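Local atomic coordinates of carbonic anhydrase (Porphyridium purpureum, PDB entry 1DDZ), a protein that probably catalyses the reversible hydration of carbon dioxide to hydrogencarbonate and a proton, using zinc as its cofactor. Residues A[414-419]-A[434-439]. Numbering follows the deposited sequence.
Sequences RHNQAE and IEINVL
Asn416 and Glu419 meet Ile436 in a small, buried van der Waals contact that packs the turn after helix 407-414, together with the short helix 417-420, against the long helix 426-447. Only 130 Å² is buried, and no hydrogen bond crosses. The Asn416 and Ile436 side chains come from opposite directions, with CG2 of Ile436 lying over the flat face of the Asn416 amide. Its near-equal distances to OD1, CG and ND2 of Asn416 (3.5, 3.6 and 3.7 Å) are the evidence for this. In Ile436, chi1 of -63° sets CG1 anti to the carbonyl carbon; CD1 continues from it in an extended chain and lies 4.1 Å from CB of Asn416. That same CD1 lies 4.2 Å from CG of Glu419, an aliphatic contact. These helices belong to the alpha-beta-alpha fold of a beta-class carbonic anhydrase, and the contact lies away from the zinc sites. Asn416 occupies the N-cap position of helix 417-420, yet its side chain makes no capping bond; its ND2 instead bonds back to Val412 O. Replacing Asn416 with an alanine would probably cost Val412 O the side-chain amide donor and open a gap over CG2 of Ile436. Beyond its methylene contact, Glu419 turns its carboxylate to Arg422 and Arg432, forming a salt bridge with each.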
ATOM      1  N   ARG A 414       3.585 -22.673  -5.479  1.00 17.88           N
ATOM      2  CA  ARG A 414       4.999 -23.011  -5.574  1.00 15.66           C
ATOM      3  C   ARG A 414       5.570 -23.661  -4.354  1.00 14.84           C
ATOM      4  O   ARG A 414       6.389 -24.538  -4.469  1.00 16.97           O
ATOM      5  CB  ARG A 414       5.821 -21.776  -5.897  1.00 16.50           C
ATOM      6  CG  ARG A 414       7.309 -21.993  -5.815  1.00 21.59           C
ATOM      7  CD  ARG A 414       8.099 -20.810  -6.348  1.00 26.59           C
ATOM      8  NE  ARG A 414       7.723 -19.569  -5.684  1.00 31.08           N
ATOM      9  CZ  ARG A 414       8.560 -18.797  -5.002  1.00 37.71           C
ATOM     10  NH1 ARG A 414       9.845 -19.132  -4.872  1.00 34.45           N
ATOM     11  NH2 ARG A 414       8.110 -17.664  -4.471  1.00 38.91           N
ATOM     12  N   HIS A 415       5.142 -23.239  -3.174  1.00 10.64           N
ATOM     13  CA  HIS A 415       5.685 -23.812  -1.948  1.00 12.43           C
ATOM     14  C   HIS A 415       4.934 -25.030  -1.444  1.00 14.57           C
ATOM     15  O   HIS A 415       5.211 -25.500  -0.353  1.00 12.97           O
ATOM     16  CB  HIS A 415       5.714 -22.761  -0.811  1.00 14.97           C
ATOM     17  CG  HIS A 415       6.674 -21.628  -1.035  1.00 13.81           C
ATOM     18  ND1 HIS A 415       6.288 -20.306  -0.995  1.00 16.10           N
ATOM     19  CD2 HIS A 415       7.985 -21.622  -1.370  1.00 13.34           C
ATOM     20  CE1 HIS A 415       7.311 -19.536  -1.309  1.00 12.46           C
ATOM     21  NE2 HIS A 415       8.354 -20.310  -1.541  1.00 16.05           N
ATOM     22  N   ASN A 416       3.947 -25.492  -2.196  1.00 17.30           N
ATOM     23  CA  ASN A 416       3.153 -26.623  -1.753  1.00 13.89           C
ATOM     24  C   ASN A 416       2.939 -27.644  -2.841  1.00 13.13           C
ATOM     25  O   ASN A 416       1.900 -28.306  -2.872  1.00  8.49           O
ATOM     26  CB  ASN A 416       1.799 -26.129  -1.257  1.00 16.84           C
ATOM     27  CG  ASN A 416       1.903 -25.386   0.048  1.00 18.70           C
ATOM     28  OD1 ASN A 416       1.741 -25.954   1.105  1.00 19.17           O
ATOM     29  ND2 ASN A 416       2.175 -24.097  -0.023  1.00 20.02           N
ATOM     30  N   GLN A 417       3.892 -27.721  -3.759  1.00 12.35           N
ATOM     31  CA  GLN A 417       3.833 -28.652  -4.867  1.00 20.81           C
ATOM     32  C   GLN A 417       3.851 -30.105  -4.384  1.00 23.44           C
ATOM     33  O   GLN A 417       3.313 -30.987  -5.046  1.00 30.34           O
ATOM     34  CB  GLN A 417       4.985 -28.398  -5.840  1.00 19.15           C
ATOM     35  CG  GLN A 417       4.803 -27.168  -6.709  1.00 24.58           C
ATOM     36  CD  GLN A 417       3.751 -27.356  -7.772  1.00 27.99           C
ATOM     37  OE1 GLN A 417       2.705 -27.935  -7.508  1.00 28.49           O
ATOM     38  NE2 GLN A 417       4.025 -26.865  -8.986  1.00 32.49           N
ATOM     39  N   ALA A 418       4.427 -30.349  -3.217  1.00 20.69           N
ATOM     40  CA  ALA A 418       4.477 -31.694  -2.674  1.00 23.62           C
ATOM     41  C   ALA A 418       3.062 -32.245  -2.605  1.00 26.04           C
ATOM     42  O   ALA A 418       2.783 -33.322  -3.140  1.00 29.56           O
ATOM     43  CB  ALA A 418       5.110 -31.688  -1.291  1.00 23.07           C
ATOM     44  N   GLU A 419       2.166 -31.466  -2.000  1.00 23.93           N
ATOM     45  CA  GLU A 419       0.771 -31.838  -1.881  1.00 21.37           C
ATOM     46  C   GLU A 419       0.005 -31.609  -3.165  1.00 21.68           C
ATOM     47  O   GLU A 419      -0.771 -32.467  -3.583  1.00 27.05           O
ATOM     48  CB  GLU A 419       0.097 -31.069  -0.756  1.00 17.32           C
ATOM     49  CG  GLU A 419      -1.437 -31.160  -0.768  1.00 21.44           C
ATOM     50  CD  GLU A 419      -1.973 -32.600  -0.645  1.00 24.59           C
ATOM     51  OE1 GLU A 419      -3.089 -32.871  -1.125  1.00 21.24           O
ATOM     52  OE2 GLU A 419      -1.286 -33.465  -0.057  1.00 23.94           O
ATOM     53  N   ILE A 434      -6.871 -23.509  -2.657  1.00 11.00           N
ATOM     54  CA  ILE A 434      -7.756 -22.604  -1.934  1.00 11.57           C
ATOM     55  C   ILE A 434      -7.680 -22.897  -0.437  1.00 11.39           C
ATOM     56  O   ILE A 434      -7.686 -21.991   0.387  1.00 14.10           O
ATOM     57  CB  ILE A 434      -9.222 -22.769  -2.480  1.00  7.26           C
ATOM     58  CG1 ILE A 434      -9.338 -22.128  -3.857  1.00  7.00           C
ATOM     59  CG2 ILE A 434     -10.258 -22.217  -1.530  1.00  7.00           C
ATOM     60  CD1 ILE A 434     -10.722 -22.229  -4.404  1.00  7.00           C
ATOM     61  N   GLU A 435      -7.573 -24.176  -0.088  1.00 11.28           N
ATOM     62  CA  GLU A 435      -7.500 -24.595   1.306  1.00  9.60           C
ATOM     63  C   GLU A 435      -6.175 -24.196   1.937  1.00  8.52           C
ATOM     64  O   GLU A 435      -6.123 -23.721   3.079  1.00  9.66           O
ATOM     65  CB  GLU A 435      -7.663 -26.117   1.403  1.00 11.44           C
ATOM     66  CG  GLU A 435      -9.044 -26.617   1.063  1.00  9.44           C
ATOM     67  CD  GLU A 435      -9.110 -28.141   0.901  1.00  7.79           C
ATOM     68  OE1 GLU A 435      -8.100 -28.740   0.512  1.00  9.81           O
ATOM     69  OE2 GLU A 435     -10.173 -28.731   1.177  1.00  9.05           O
ATOM     70  N   ILE A 436      -5.100 -24.483   1.227  1.00  7.00           N
ATOM     71  CA  ILE A 436      -3.766 -24.159   1.694  1.00  9.98           C
ATOM     72  C   ILE A 436      -3.589 -22.626   1.756  1.00 12.22           C
ATOM     73  O   ILE A 436      -2.872 -22.107   2.626  1.00 12.55           O
ATOM     74  CB  ILE A 436      -2.733 -24.812   0.785  1.00  8.70           C
ATOM     75  CG1 ILE A 436      -2.888 -26.337   0.868  1.00 12.50           C
ATOM     76  CG2 ILE A 436      -1.337 -24.386   1.166  1.00 10.86           C
ATOM     77  CD1 ILE A 436      -1.971 -27.090  -0.126  1.00 10.66           C
ATOM     78  N   ASN A 437      -4.271 -21.904   0.863  1.00 11.05           N
ATOM     79  CA  ASN A 437      -4.210 -20.441   0.871  1.00 12.72           C
ATOM     80  C   ASN A 437      -4.799 -19.914   2.184  1.00 12.64           C
ATOM     81  O   ASN A 437      -4.196 -19.078   2.842  1.00 18.07           O
ATOM     82  CB  ASN A 437      -4.933 -19.853  -0.335  1.00 12.63           C
ATOM     83  CG  ASN A 437      -4.906 -18.330  -0.348  1.00 13.95           C
ATOM     84  OD1 ASN A 437      -5.944 -17.698  -0.254  1.00 13.07           O
ATOM     85  ND2 ASN A 437      -3.720 -17.749  -0.451  1.00 10.60           N
ATOM     86  N   VAL A 438      -5.917 -20.486   2.615  1.00 17.59           N
ATOM     87  CA  VAL A 438      -6.561 -20.108   3.887  1.00 13.19           C
ATOM     88  C   VAL A 438      -5.600 -20.380   5.057  1.00 14.97           C
ATOM     89  O   VAL A 438      -5.457 -19.554   5.966  1.00 13.47           O
ATOM     90  CB  VAL A 438      -7.883 -20.926   4.124  1.00  9.05           C
ATOM     91  CG1 VAL A 438      -8.422 -20.706   5.511  1.00  7.00           C
ATOM     92  CG2 VAL A 438      -8.928 -20.529   3.130  1.00 12.68           C
ATOM     93  N   LEU A 439      -4.951 -21.546   5.031  1.00 17.53           N
ATOM     94  CA  LEU A 439      -4.001 -21.960   6.072  1.00 14.24           C
ATOM     95  C   LEU A 439      -2.812 -20.972   6.128  1.00 10.32           C
ATOM     96  O   LEU A 439      -2.425 -20.476   7.186  1.00  7.00           O
ATOM     97  CB  LEU A 439      -3.530 -23.380   5.742  1.00 16.85           C
ATOM     98  CG  LEU A 439      -2.958 -24.302   6.811  1.00 18.59           C
ATOM     99  CD1 LEU A 439      -1.493 -24.076   6.957  1.00 25.69           C
ATOM    100  CD2 LEU A 439      -3.686 -24.106   8.111  1.00 15.52           C
TER